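Local atomic coordinates of exodeoxyribonuclease (Neisseria meningitidis, PDB entry 2JC5), a protein that probably cleaves the phosphodiester backbone of DNA at abasic sites during repair, as a metal-dependent AP endonuclease of the ExoA family. Residues D30-Q35 and H52-H57; M84-F89 and L127-P132; I144-D149 and L186-M191; I152-I157 and V182-G187; Q223-E228 and V252-A257. All coordinates share one frame; numbering follows the deposited sequence. Where two conformers were deposited one is given.

Overall arrangement
The five contacts run through the two facing sheets of the DNase I-like fold and the elements packed on them. Contact 1 spans one sheet and contact 3 the other. They touch where Gln-35 NE2 meets Gly-148 CA at 3.5 Å, next to Glu-36, which binds the magnesium ion, and Asp-149, predicted to be catalytic. Contact 5 joins the two sheets, its centre about 9 Å from that of contact 3; Val-146 N and Met-224 O, 2.8 Å apart, are probably hydrogen-bonded. Contact 4 shares Leu-186 and Gly-187 with contact 3, their centres about 10 Å apart. Contact 2 lies further out, its Tyr-131 resting on Leu-186, and the side chain of Phe-89 is about 13 Å from the bound bicine.

Contact 1. Residues D30-Q35 and H52-H57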
# COMPACT_ATOMS: atom_id res chain seq x y z
N ASP A 30 -11.60 0.11 9.87
CA ASP A 30 -12.30 1.33 9.52
C ASP A 30 -12.05 1.76 8.08
O ASP A 30 -12.96 2.28 7.41
CB ASP A 30 -11.88 2.45 10.46
CG ASP A 30 -12.27 2.15 11.88
OD1 ASP A 30 -13.48 2.28 12.18
OD2 ASP A 30 -11.39 1.76 12.68
N ILE A 31 -10.82 1.54 7.61
CA ILE A 31 -10.41 1.90 6.26
C ILE A 31 -9.55 0.77 5.71
O ILE A 31 -8.69 0.25 6.43
CB ILE A 31 -9.58 3.21 6.22
CG1 ILE A 31 -10.40 4.37 6.80
CG2 ILE A 31 -9.15 3.53 4.80
CD1 ILE A 31 -9.62 5.62 7.06
N VAL A 32 -9.84 0.36 4.48
CA VAL A 32 -9.07 -0.69 3.79
C VAL A 32 -8.59 -0.10 2.47
O VAL A 32 -9.40 0.33 1.64
CB VAL A 32 -9.91 -1.97 3.57
CG1 VAL A 32 -9.06 -3.07 2.88
CG2 VAL A 32 -10.42 -2.49 4.90
N CYS A 33 -7.28 -0.05 2.31
CA CYS A 33 -6.67 0.37 1.08
C CYS A 33 -6.21 -0.87 0.36
O CYS A 33 -5.43 -1.64 0.93
CB CYS A 33 -5.47 1.26 1.37
SG CYS A 33 -5.92 2.78 2.15
N VAL A 34 -6.69 -1.04 -0.87
CA VAL A 34 -6.28 -2.21 -1.64
C VAL A 34 -5.55 -1.81 -2.91
O VAL A 34 -5.78 -0.74 -3.49
CB VAL A 34 -7.43 -3.19 -1.97
CG1 VAL A 34 -8.09 -3.66 -0.68
CG2 VAL A 34 -8.46 -2.57 -2.93
N GLN A 35 -4.62 -2.68 -3.30
CA GLN A 35 -3.89 -2.48 -4.53
C GLN A 35 -3.97 -3.71 -5.40
O GLN A 35 -4.13 -4.84 -4.92
CB GLN A 35 -2.42 -2.17 -4.27
CG GLN A 35 -2.18 -1.00 -3.34
CD GLN A 35 -2.27 -1.40 -1.88
OE1 GLN A 35 -1.81 -2.48 -1.51
NE2 GLN A 35 -2.89 -0.54 -1.04
N HIS A 52 -19.68 -4.45 2.28
CA HIS A 52 -20.35 -4.32 3.58
C HIS A 52 -20.94 -2.93 3.79
O HIS A 52 -21.02 -2.44 4.92
CB HIS A 52 -19.38 -4.67 4.73
CG HIS A 52 -18.75 -6.02 4.60
ND1 HIS A 52 -19.43 -7.19 4.88
CD2 HIS A 52 -17.51 -6.38 4.19
CE1 HIS A 52 -18.62 -8.21 4.66
NE2 HIS A 52 -17.45 -7.75 4.24
N GLY A 53 -21.31 -2.28 2.69
CA GLY A 53 -21.87 -0.94 2.74
C GLY A 53 -20.88 0.18 2.97
O GLY A 53 -21.25 1.34 3.19
N MET A 54 -19.59 -0.14 2.90
CA MET A 54 -18.57 0.88 3.02
C MET A 54 -18.61 1.77 1.80
O MET A 54 -19.06 1.37 0.73
CB MET A 54 -17.19 0.24 3.15
CG MET A 54 -17.03 -0.54 4.45
SD MET A 54 -15.56 -1.56 4.43
CE MET A 54 -14.33 -0.46 5.02
N HIS A 55 -18.14 2.99 1.97
CA HIS A 55 -17.88 3.89 0.87
C HIS A 55 -16.64 3.39 0.16
O HIS A 55 -15.73 2.89 0.81
CB HIS A 55 -17.63 5.28 1.42
CG HIS A 55 -18.83 5.84 2.10
ND1 HIS A 55 -19.78 6.56 1.42
CD2 HIS A 55 -19.29 5.69 3.36
CE1 HIS A 55 -20.75 6.88 2.26
NE2 HIS A 55 -20.48 6.37 3.44
N GLY A 56 -16.63 3.49 -1.17
CA GLY A 56 -15.51 3.00 -1.97
C GLY A 56 -15.18 3.97 -3.07
O GLY A 56 -16.07 4.51 -3.73
N HIS A 57 -13.88 4.19 -3.26
CA HIS A 57 -13.36 5.03 -4.32
C HIS A 57 -12.18 4.32 -4.92
O HIS A 57 -11.33 3.77 -4.20
CB HIS A 57 -12.99 6.39 -3.78
CG HIS A 57 -14.19 7.12 -3.27
ND1 HIS A 57 -15.02 7.84 -4.10
CD2 HIS A 57 -14.77 7.13 -2.04
CE1 HIS A 57 -16.04 8.30 -3.39
NE2 HIS A 57 -15.91 7.88 -2.15
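Strand 31-35, with Val-32, and the loop and strand of residues 52-57, with Met-54, keep their backbones well apart: the closest approach, from Val-32 CA to Gly-56 CA, is 9.4 Å, too far for any pairing between the two chains. The interval belongs to strand 69-73, which lies between strands 31-35 and 55-59 in the same sheet; the backbone of Val-32 is hydrogen-bonded to Tyr-72 of that strand. What bridges the gap is the thioether of Met-54. Its first two torsions send the chain outward from the loop, with CG beside the backbone N, and the bend about the CG-SD bond (chi3 88°) sets the terminal methyl over against Asp-30 and Val-32. Met-54 CE comes to 3.9 Å from Asp-30 O, a touch of methyl on carbonyl and not a hydrogen bond. The same methyl lies 4.4 Å from Val-32 CG2, a looser apolar approach. Ile-24 of helix 20-26 also packs on Met-54.

The polar groups of Asp-30, just ahead of the strand, are served by other partners. Asp-30 OD2 takes a hydrogen bond from Lys-3 N, and Asp-30 O is hydrogen-bonded to a glycerol, probably from the crystallisation liquor. Within one of the two sheets of the DNase I-like fold, the contact thus spans strand 69-73 to reach edge strand 55-59, and it rests mainly on dispersion around one methyl group.

Contact 2. Residues M84-F89 and L127-P132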
# COMPACT_ATOMS: atom_id res chain seq x y z
N MET A 84 -3.07 11.08 -9.71
CA MET A 84 -2.04 12.07 -9.38
C MET A 84 -2.04 13.27 -10.32
O MET A 84 -1.34 14.28 -10.08
CB MET A 84 -0.68 11.40 -9.48
CG MET A 84 -0.52 10.29 -8.49
SD MET A 84 1.15 9.68 -8.42
CE MET A 84 1.34 9.01 -10.07
N GLY A 85 -2.78 13.20 -11.42
CA GLY A 85 -2.74 14.24 -12.46
C GLY A 85 -1.57 14.11 -13.43
O GLY A 85 -1.24 15.05 -14.16
N ILE A 86 -0.93 12.95 -13.43
CA ILE A 86 0.14 12.65 -14.37
C ILE A 86 -0.38 11.54 -15.25
O ILE A 86 -0.54 10.41 -14.80
CB ILE A 86 1.44 12.26 -13.67
CG1 ILE A 86 1.84 13.35 -12.66
CG2 ILE A 86 2.52 12.02 -14.72
CD1 ILE A 86 3.00 12.97 -11.78
N GLU A 87 -0.67 11.87 -16.50
CA GLU A 87 -1.34 10.95 -17.41
C GLU A 87 -0.65 9.60 -17.50
O GLU A 87 -1.32 8.56 -17.42
CB GLU A 87 -1.48 11.58 -18.80
CG GLU A 87 -2.10 10.67 -19.82
N GLU A 88 0.68 9.61 -17.66
CA GLU A 88 1.46 8.39 -17.86
C GLU A 88 1.16 7.35 -16.78
O GLU A 88 1.05 6.16 -17.06
CB GLU A 88 2.97 8.67 -17.87
CG GLU A 88 3.80 7.45 -18.26
CD GLU A 88 5.31 7.66 -18.17
OE1 GLU A 88 5.78 8.81 -18.03
OE2 GLU A 88 6.02 6.64 -18.24
N PHE A 89 1.06 7.80 -15.53
CA PHE A 89 0.88 6.90 -14.41
C PHE A 89 -0.59 6.68 -14.12
O PHE A 89 -1.00 5.57 -13.76
CB PHE A 89 1.59 7.46 -13.18
CG PHE A 89 3.05 7.81 -13.41
CD1 PHE A 89 3.91 6.89 -13.99
CD2 PHE A 89 3.56 9.03 -13.03
CE1 PHE A 89 5.27 7.22 -14.21
CE2 PHE A 89 4.90 9.35 -13.24
CZ PHE A 89 5.74 8.45 -13.83
N LEU A 127 9.09 7.33 -9.07
CA LEU A 127 9.73 7.80 -7.86
C LEU A 127 10.02 9.30 -7.92
O LEU A 127 9.82 10.01 -6.95
CB LEU A 127 11.04 7.03 -7.59
CG LEU A 127 11.03 5.51 -7.36
CD1 LEU A 127 12.37 5.04 -6.76
CD2 LEU A 127 9.84 5.07 -6.51
N ASP A 128 10.52 9.77 -9.06
CA ASP A 128 10.87 11.18 -9.18
C ASP A 128 9.66 12.09 -9.22
O ASP A 128 9.72 13.21 -8.72
CB ASP A 128 11.74 11.41 -10.42
CG ASP A 128 13.12 10.80 -10.30
OD1 ASP A 128 13.62 10.64 -9.17
OD2 ASP A 128 13.73 10.49 -11.35
N ALA A 129 8.56 11.61 -9.80
CA ALA A 129 7.31 12.39 -9.83
C ALA A 129 6.59 12.38 -8.51
O ALA A 129 5.91 13.33 -8.16
CB ALA A 129 6.38 11.88 -10.94
N PHE A 130 6.70 11.27 -7.78
CA PHE A 130 5.97 11.12 -6.54
C PHE A 130 6.67 11.78 -5.35
O PHE A 130 6.00 12.25 -4.44
CB PHE A 130 5.70 9.63 -6.28
CG PHE A 130 4.71 9.35 -5.19
CD1 PHE A 130 3.45 9.95 -5.20
CD2 PHE A 130 5.00 8.47 -4.16
CE1 PHE A 130 2.52 9.69 -4.22
CE2 PHE A 130 4.04 8.21 -3.16
CZ PHE A 130 2.83 8.83 -3.19
N TYR A 131 8.00 11.80 -5.34
CA TYR A 131 8.72 12.44 -4.22
C TYR A 131 8.26 13.88 -3.90
O TYR A 131 8.02 14.20 -2.75
CB TYR A 131 10.22 12.39 -4.46
CG TYR A 131 11.09 12.77 -3.30
CD1 TYR A 131 11.53 11.82 -2.39
CD2 TYR A 131 11.54 14.08 -3.13
CE1 TYR A 131 12.39 12.14 -1.36
CE2 TYR A 131 12.39 14.42 -2.08
CZ TYR A 131 12.81 13.45 -1.20
OH TYR A 131 13.66 13.77 -0.16
N PRO A 132 8.16 14.76 -4.91
CA PRO A 132 7.66 16.11 -4.59
C PRO A 132 6.21 16.15 -4.08
O PRO A 132 5.84 17.08 -3.35
CB PRO A 132 7.77 16.86 -5.92
CG PRO A 132 8.66 16.05 -6.76
CD PRO A 132 8.54 14.63 -6.32
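The loop that carries Met-84 and Ile-86 against Ala-129 and Phe-130 is held by the carboxylate of Asp-90: OD1 takes a hydrogen bond from Met-84 N, while OD2 takes one from Gly-85 N and a weak one from Ile-86 N. Three successive backbone amides thus turn inward onto the side chain of Asp-90, the last residue of the short helix 87-90 that follows. Ile-86 sits at the N-cap position of that helix, and the first turn is closed by a weak bond from Phe-89 N to Ile-86 O, 3.1 Å long.

From this base three side chains reach the long helix 117-139. The methyl of Ala-129 receives two of them. Ile-86 CD1 touches Ala-129 CB at 3.6 Å, at the end of an extended branch. Phe-89 CE2 reaches the same Ala-129 CB at 3.7 Å, the ring meeting the methyl obliquely; this ring also stands edge-to-face with Phe-126. Beside them Met-84 makes a Met-aromatic contact with Phe-130, the next residue along the helix. Met-84 SD lies 4.0 Å from Phe-130 CD1 and 5.0 Å from the centroid of that ring, on a line 56° off the ring normal, and the two side chains cross at about a right angle. Phe-95 of strand 95-100 touches both Met-84 and Phe-130.

The contact packs the loop between strand 79-82 and helix 87-90 on helix 117-139, wholly through apolar and sulfur-aromatic touches. The hydrogen bonds to the Asp-90 carboxylate probably set the shape of the loop, and with it the direction of the apolar side chains.

Contact 3. Residues I144-D149 and L186-M191; sequences IVVCGD and LGWTDM
Trp-188 drives the far corner of its six-membered ring toward Ile-144 and Val-146, and the two aliphatic residues receive it differently. Ile-144 meets the ring at its rim: Ile-144 CG2 lies in the ring plane, 3.9 Å from Trp-188 CH2. Val-146 stands at about a right angle to the tryptophan side chain and touches the ring obliquely. Its CG2 branch, set beside the backbone N, lies 3.9 Å from Trp-188 CH2 and equally far from Trp-188 CZ3. A third approach comes from the backbone, for Ile-144 O is also at the ring edge, close to its plane and 3.8 Å from Trp-188 CZ3.

Two residues apart on strand 143-147, Ile-144 and Val-146 point the same way, whereas Val-145 faces Ile-4 of the other sheet. Strand 217-225 is bonded to strand 143-147 along one side and to strand 189-190 along the other, so the indole reaches past it, touching Met-224 and Thr-226 on the way. At the opposite end of the indole, Trp-188 NE1 is hydrogen-bonded to Leu-134 O of helix 117-139, which should restrain the rotation of the ring. Beyond Val-146 the chain turns at Gly-148, whose backbone angles call for glycine, and arrives at Asp-149, predicted to be a proton donor or acceptor.

The indole therefore buries its polar N-H against a helix carbonyl and its hydrocarbon rim against the sheet. The slightly positive C-H edge near Ile-144 O probably adds a weak electrostatic attraction to what is otherwise dispersion.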
# COMPACT_ATOMS: atom_id res chain seq x y z
N ILE A 144 -1.76 12.25 7.63
CA ILE A 144 -1.81 11.48 6.38
C ILE A 144 -1.17 10.11 6.55
O ILE A 144 -0.09 9.98 7.15
CB ILE A 144 -1.11 12.22 5.22
CG1 ILE A 144 -1.66 13.63 5.07
CG2 ILE A 144 -1.30 11.42 3.90
CD1 ILE A 144 -1.02 14.44 3.99
N VAL A 145 -1.86 9.09 6.04
CA VAL A 145 -1.31 7.75 5.93
C VAL A 145 -1.26 7.40 4.45
O VAL A 145 -2.30 7.36 3.80
CB VAL A 145 -2.16 6.71 6.67
CG1 VAL A 145 -1.50 5.31 6.60
CG2 VAL A 145 -2.34 7.13 8.14
N VAL A 146 -0.04 7.13 3.94
CA VAL A 146 0.13 6.63 2.57
C VAL A 146 0.33 5.12 2.66
O VAL A 146 1.42 4.66 3.05
CB VAL A 146 1.30 7.32 1.84
CG1 VAL A 146 1.36 6.87 0.38
CG2 VAL A 146 1.16 8.85 1.92
N CYS A 147 -0.73 4.38 2.37
CA CYS A 147 -0.73 2.94 2.37
C CYS A 147 -0.38 2.41 1.00
O CYS A 147 -0.87 2.93 -0.00
CB CYS A 147 -2.12 2.39 2.66
SG CYS A 147 -2.72 2.61 4.29
N GLY A 148 0.38 1.33 0.95
CA GLY A 148 0.34 0.54 -0.25
C GLY A 148 1.55 -0.31 -0.48
O GLY A 148 2.31 -0.60 0.43
N ASP A 149 1.66 -0.72 -1.73
CA ASP A 149 2.73 -1.59 -2.19
C ASP A 149 3.72 -0.68 -2.89
O ASP A 149 3.43 -0.15 -3.96
CB ASP A 149 2.16 -2.63 -3.13
CG ASP A 149 3.20 -3.53 -3.74
OD1 ASP A 149 4.41 -3.38 -3.47
OD2 ASP A 149 2.80 -4.44 -4.52
N LEU A 186 12.44 13.77 4.08
CA LEU A 186 11.10 14.33 4.12
C LEU A 186 10.43 14.17 5.49
O LEU A 186 9.52 14.94 5.80
CB LEU A 186 10.21 13.70 3.05
CG LEU A 186 10.63 13.93 1.60
CD1 LEU A 186 9.56 13.40 0.65
CD2 LEU A 186 10.90 15.41 1.34
N GLY A 187 10.85 13.19 6.28
CA GLY A 187 10.33 13.02 7.63
C GLY A 187 9.07 12.18 7.74
O GLY A 187 8.35 12.25 8.75
N TRP A 188 8.79 11.38 6.71
CA TRP A 188 7.73 10.37 6.84
C TRP A 188 8.18 9.24 7.77
O TRP A 188 9.36 8.89 7.82
CB TRP A 188 7.33 9.80 5.49
CG TRP A 188 6.60 10.78 4.62
CD1 TRP A 188 7.15 11.69 3.78
CD2 TRP A 188 5.20 10.96 4.56
NE1 TRP A 188 6.17 12.42 3.18
CE2 TRP A 188 4.95 12.00 3.64
CE3 TRP A 188 4.12 10.34 5.18
CZ2 TRP A 188 3.67 12.42 3.31
CZ3 TRP A 188 2.83 10.77 4.85
CH2 TRP A 188 2.63 11.79 3.93
N THR A 189 7.23 8.66 8.49
CA THR A 189 7.51 7.54 9.39
C THR A 189 7.07 6.24 8.73
O THR A 189 5.92 6.10 8.35
CB THR A 189 6.76 7.71 10.74
OG1 THR A 189 7.26 8.85 11.42
CG2 THR A 189 6.91 6.49 11.65
N ASP A 190 8.00 5.29 8.65
CA ASP A 190 7.72 3.93 8.21
C ASP A 190 7.12 3.25 9.44
O ASP A 190 7.83 2.89 10.38
CB ASP A 190 9.04 3.31 7.74
CG ASP A 190 8.94 1.85 7.41
OD1 ASP A 190 7.89 1.24 7.69
OD2 ASP A 190 9.96 1.34 6.87
N MET A 191 5.81 3.10 9.45
CA MET A 191 5.13 2.81 10.71
C MET A 191 5.54 1.47 11.30
O MET A 191 5.76 1.37 12.52
CB MET A 191 3.61 2.87 10.54
CG MET A 191 2.89 3.27 11.81
SD MET A 191 3.31 4.93 12.45
CE MET A 191 4.40 4.58 13.85

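Contact 4. Residues I152-I157 and V182-G187; sequences IAHQNI and VIHKLG
The imidazole of His-154 has His-184 CE1 at its edge, near the ring plane, and Gln-155 CG on one face, 3.7 Å above the plane and offset toward the rim. The His-184 ring has Ile-183 CG2 over its centre, 3.8 Å above the plane. Between the two rings the approach is loose, with His-154 CE1 and His-184 CE1 4.5 Å apart.

The closer touch is made by Ile-183. Its side chain and that of His-154 come from opposite directions, and Ile-183 CD1 ends 3.7 Å from His-154 ND1, meeting the ring obliquely. His-154 reaches this position because its CG is anti to the backbone N (chi1 -176°), carrying the ring away from the loop toward helix 173-184. Ile-179, a turn earlier on that helix, and Tyr-222 of strand 217-225 also touch His-154. The loop after strand 143-147 is thus laid against the C-terminal part of helix 173-184 at the protein surface, and a hydrogen bond between His-154 O and Arg-176 NE ties it there a second time.

His-154 NE2 and His-184 ND1 are 5.2 Å apart, and His-184 ND1 has a weak hydrogen bond to Gly-180 O. If both rings were protonated they would probably repel each other mildly, so this contact may favour at least one neutral imidazole.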
# COMPACT_ATOMS: atom_id res chain seq x y z
N ILE A 152 9.58 -1.69 -2.90
CA ILE A 152 10.97 -1.47 -2.49
C ILE A 152 11.12 -1.96 -1.05
O ILE A 152 10.31 -1.58 -0.20
CB ILE A 152 11.38 0.00 -2.55
CG1 ILE A 152 11.24 0.56 -3.97
CG2 ILE A 152 12.81 0.18 -2.06
CD1 ILE A 152 11.27 2.09 -4.00
N ALA A 153 12.11 -2.80 -0.79
CA ALA A 153 12.55 -3.17 0.56
C ALA A 153 13.70 -2.23 0.93
O ALA A 153 14.62 -2.02 0.13
CB ALA A 153 13.00 -4.63 0.61
N HIS A 154 13.67 -1.70 2.15
CA HIS A 154 14.59 -0.62 2.50
C HIS A 154 15.98 -1.09 2.94
O HIS A 154 16.98 -0.64 2.39
CB HIS A 154 13.92 0.24 3.58
CG HIS A 154 14.69 1.45 3.99
ND1 HIS A 154 14.47 2.08 5.20
CD2 HIS A 154 15.71 2.11 3.39
CE1 HIS A 154 15.31 3.10 5.30
NE2 HIS A 154 16.07 3.14 4.23
N GLN A 155 16.03 -2.01 3.90
CA GLN A 155 17.26 -2.43 4.57
C GLN A 155 17.39 -3.94 4.52
O GLN A 155 16.44 -4.62 4.16
CB GLN A 155 17.23 -2.00 6.04
CG GLN A 155 17.04 -0.51 6.26
CD GLN A 155 17.23 -0.12 7.71
OE1 GLN A 155 16.32 -0.27 8.53
NE2 GLN A 155 18.42 0.35 8.03
N ASN A 156 18.53 -4.47 4.94
CA ASN A 156 18.75 -5.92 4.91
C ASN A 156 17.68 -6.68 5.68
O ASN A 156 17.23 -7.76 5.26
CB ASN A 156 20.13 -6.29 5.47
CG ASN A 156 21.26 -5.82 4.60
OD1 ASN A 156 21.07 -5.43 3.46
ND2 ASN A 156 22.47 -5.88 5.14
N ILE A 157 17.27 -6.12 6.82
CA ILE A 157 16.24 -6.73 7.65
C ILE A 157 14.89 -6.93 6.93
O ILE A 157 14.08 -7.77 7.32
CB ILE A 157 16.02 -5.90 8.95
CG1 ILE A 157 15.13 -6.62 9.95
CG2 ILE A 157 15.47 -4.51 8.66
CD1 ILE A 157 14.93 -5.91 11.27
N VAL A 182 12.70 9.52 1.68
CA VAL A 182 11.31 9.74 2.07
C VAL A 182 11.16 9.73 3.60
O VAL A 182 10.45 10.56 4.18
CB VAL A 182 10.40 8.69 1.43
CG1 VAL A 182 8.98 8.72 2.06
CG2 VAL A 182 10.34 8.89 -0.10
N ILE A 183 11.86 8.81 4.25
CA ILE A 183 11.86 8.72 5.71
C ILE A 183 12.69 9.84 6.35
O ILE A 183 12.16 10.63 7.14
CB ILE A 183 12.34 7.33 6.19
CG1 ILE A 183 11.38 6.24 5.69
CG2 ILE A 183 12.48 7.28 7.72
CD1 ILE A 183 11.97 4.82 5.74
N HIS A 184 13.97 9.94 6.01
CA HIS A 184 14.90 10.79 6.77
C HIS A 184 15.01 12.21 6.29
O HIS A 184 15.35 13.10 7.08
CB HIS A 184 16.27 10.13 6.81
CG HIS A 184 16.27 8.84 7.56
ND1 HIS A 184 16.42 7.62 6.94
CD2 HIS A 184 16.06 8.58 8.87
CE1 HIS A 184 16.35 6.66 7.85
NE2 HIS A 184 16.12 7.22 9.02
N LYS A 185 14.76 12.46 5.01
CA LYS A 185 14.83 13.82 4.46
C LYS A 185 13.46 14.48 4.53
O LYS A 185 13.33 15.60 5.01
CB LYS A 185 15.35 13.83 3.02
CG LYS A 185 16.80 13.40 2.88
N LEU A 186 12.44 13.77 4.08
CA LEU A 186 11.10 14.33 4.12
C LEU A 186 10.43 14.17 5.49
O LEU A 186 9.52 14.94 5.80
CB LEU A 186 10.21 13.70 3.05
CG LEU A 186 10.63 13.93 1.60
CD1 LEU A 186 9.56 13.40 0.65
CD2 LEU A 186 10.90 15.41 1.34
N GLY A 187 10.85 13.19 6.28
CA GLY A 187 10.33 13.02 7.63
C GLY A 187 9.07 12.18 7.74
O GLY A 187 8.35 12.25 8.75

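Contact 5. Residues Q223-E228 and V252-A257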
# COMPACT_ATOMS: atom_id res chain seq x y z
N GLN A 223 2.84 1.46 5.61
CA GLN A 223 2.05 2.65 5.95
C GLN A 223 3.04 3.74 6.31
O GLN A 223 3.73 3.64 7.32
CB GLN A 223 1.07 2.33 7.10
CG GLN A 223 0.01 1.32 6.68
CD GLN A 223 -1.23 1.23 7.59
OE1 GLN A 223 -1.56 2.14 8.35
NE2 GLN A 223 -1.92 0.12 7.49
N MET A 224 3.17 4.73 5.43
CA MET A 224 4.02 5.90 5.69
C MET A 224 3.15 6.99 6.30
O MET A 224 2.12 7.33 5.73
CB MET A 224 4.67 6.42 4.41
CG MET A 224 5.68 5.47 3.79
SD MET A 224 7.18 5.36 4.80
CE MET A 224 8.28 4.61 3.60
N VAL A 225 3.56 7.54 7.44
CA VAL A 225 2.67 8.37 8.25
C VAL A 225 3.34 9.70 8.63
O VAL A 225 4.55 9.77 8.86
CB VAL A 225 2.25 7.58 9.53
CG1 VAL A 225 1.19 8.31 10.33
CG2 VAL A 225 1.73 6.18 9.15
N THR A 226 2.52 10.75 8.71
CA THR A 226 2.95 12.07 9.19
C THR A 226 3.25 12.02 10.69
O THR A 226 2.83 11.09 11.37
CB THR A 226 1.87 13.10 8.87
OG1 THR A 226 0.59 12.59 9.26
CG2 THR A 226 1.89 13.40 7.38
N PRO A 227 4.04 12.99 11.21
CA PRO A 227 4.58 12.86 12.57
C PRO A 227 3.59 12.75 13.72
O PRO A 227 3.74 11.84 14.56
CB PRO A 227 5.47 14.10 12.72
CG PRO A 227 5.67 14.62 11.38
CD PRO A 227 4.58 14.17 10.51
N GLU A 228 2.56 13.59 13.78
CA GLU A 228 1.70 13.58 14.96
C GLU A 228 0.87 12.31 14.97
O GLU A 228 0.69 11.68 16.02
CB GLU A 228 0.85 14.84 15.04
CG GLU A 228 1.76 16.04 15.33
CD GLU A 228 1.11 17.39 15.17
OE1 GLU A 228 0.76 17.76 14.04
OE2 GLU A 228 0.99 18.11 16.19
N VAL A 252 -2.60 -1.55 10.90
CA VAL A 252 -2.07 -0.63 11.94
C VAL A 252 -3.25 -0.01 12.66
O VAL A 252 -4.24 0.36 12.03
CB VAL A 252 -1.17 0.47 11.36
CG1 VAL A 252 -0.56 1.32 12.49
CG2 VAL A 252 -0.05 -0.15 10.50
N GLU A 253 -3.13 0.08 13.99
CA GLU A 253 -4.14 0.69 14.85
C GLU A 253 -3.61 2.01 15.38
O GLU A 253 -2.53 2.04 15.96
CB GLU A 253 -4.49 -0.26 16.00
CG GLU A 253 -5.18 -1.50 15.49
CD GLU A 253 -5.49 -2.51 16.56
OE1 GLU A 253 -6.21 -2.15 17.52
OE2 GLU A 253 -5.03 -3.66 16.42
N TYR A 254 -4.39 3.08 15.19
CA TYR A 254 -4.03 4.42 15.62
C TYR A 254 -5.02 4.93 16.65
O TYR A 254 -6.22 4.77 16.50
CB TYR A 254 -4.05 5.38 14.42
CG TYR A 254 -3.12 4.99 13.29
CD1 TYR A 254 -3.55 4.15 12.27
CD2 TYR A 254 -1.83 5.50 13.23
CE1 TYR A 254 -2.69 3.79 11.24
CE2 TYR A 254 -0.97 5.16 12.21
CZ TYR A 254 -1.40 4.30 11.22
OH TYR A 254 -0.56 3.94 10.19
N ASP A 255 -4.51 5.55 17.71
CA ASP A 255 -5.37 6.21 18.70
C ASP A 255 -5.75 7.57 18.15
O ASP A 255 -5.14 8.58 18.51
CB ASP A 255 -4.63 6.32 20.02
CG ASP A 255 -5.46 6.96 21.09
OD1 ASP A 255 -6.68 7.07 20.88
OD2 ASP A 255 -4.88 7.34 22.13
N TYR A 256 -6.74 7.58 17.26
CA TYR A 256 -7.08 8.74 16.45
C TYR A 256 -8.51 8.67 15.94
O TYR A 256 -9.03 7.59 15.67
CB TYR A 256 -6.13 8.82 15.26
CG TYR A 256 -6.31 10.02 14.37
CD1 TYR A 256 -5.63 11.21 14.60
CD2 TYR A 256 -7.17 9.97 13.28
CE1 TYR A 256 -5.80 12.30 13.77
CE2 TYR A 256 -7.32 11.04 12.46
CZ TYR A 256 -6.64 12.22 12.70
OH TYR A 256 -6.82 13.30 11.86
N ALA A 257 -9.15 9.84 15.87
CA ALA A 257 -10.40 10.04 15.16
C ALA A 257 -10.39 11.40 14.49
O ALA A 257 -9.71 12.32 14.94
CB ALA A 257 -11.57 9.93 16.12
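Gln-223 reaches from strand 217-225 toward Val-252 and Tyr-254. Its CB already lies 3.8 Å from Tyr-254 OH. CG is placed beside the backbone N, and from there the chain runs out extended past Val-252, with Gln-223 CD only 3.4 Å from Val-252 CG2. At the tip the amide divides its work. Gln-223 OE1 accepts a hydrogen bond of 2.8 Å from Tyr-254 OH, with an angle of 143° at the oxygen and the donor tilted 25° from the carbonyl plane; OE1 itself sits at the edge of the tyrosine ring, in its plane. Gln-223 NE2 passes 3.6 Å from Val-252 CG2 and gives a hydrogen bond to Ile-4 O, with a weak one to Leu-250 O. Both ends of this buried amide are therefore satisfied, which supports its modelled orientation, oxygen to the phenol and nitrogen to the carbonyls.

Around the phenol, Val-225 CG2 comes to 3.4 Å from Tyr-254 OH, while Val-252 CG1 lies over one face of the ring.

The strand segments 223-225 and 252-254 belong to different sheets, 10.6 Å apart at closest approach and with directions 27° apart. Side chains interleaved between two such facing sheets form the core of the beta sandwich characteristic of the DNase I-like fold.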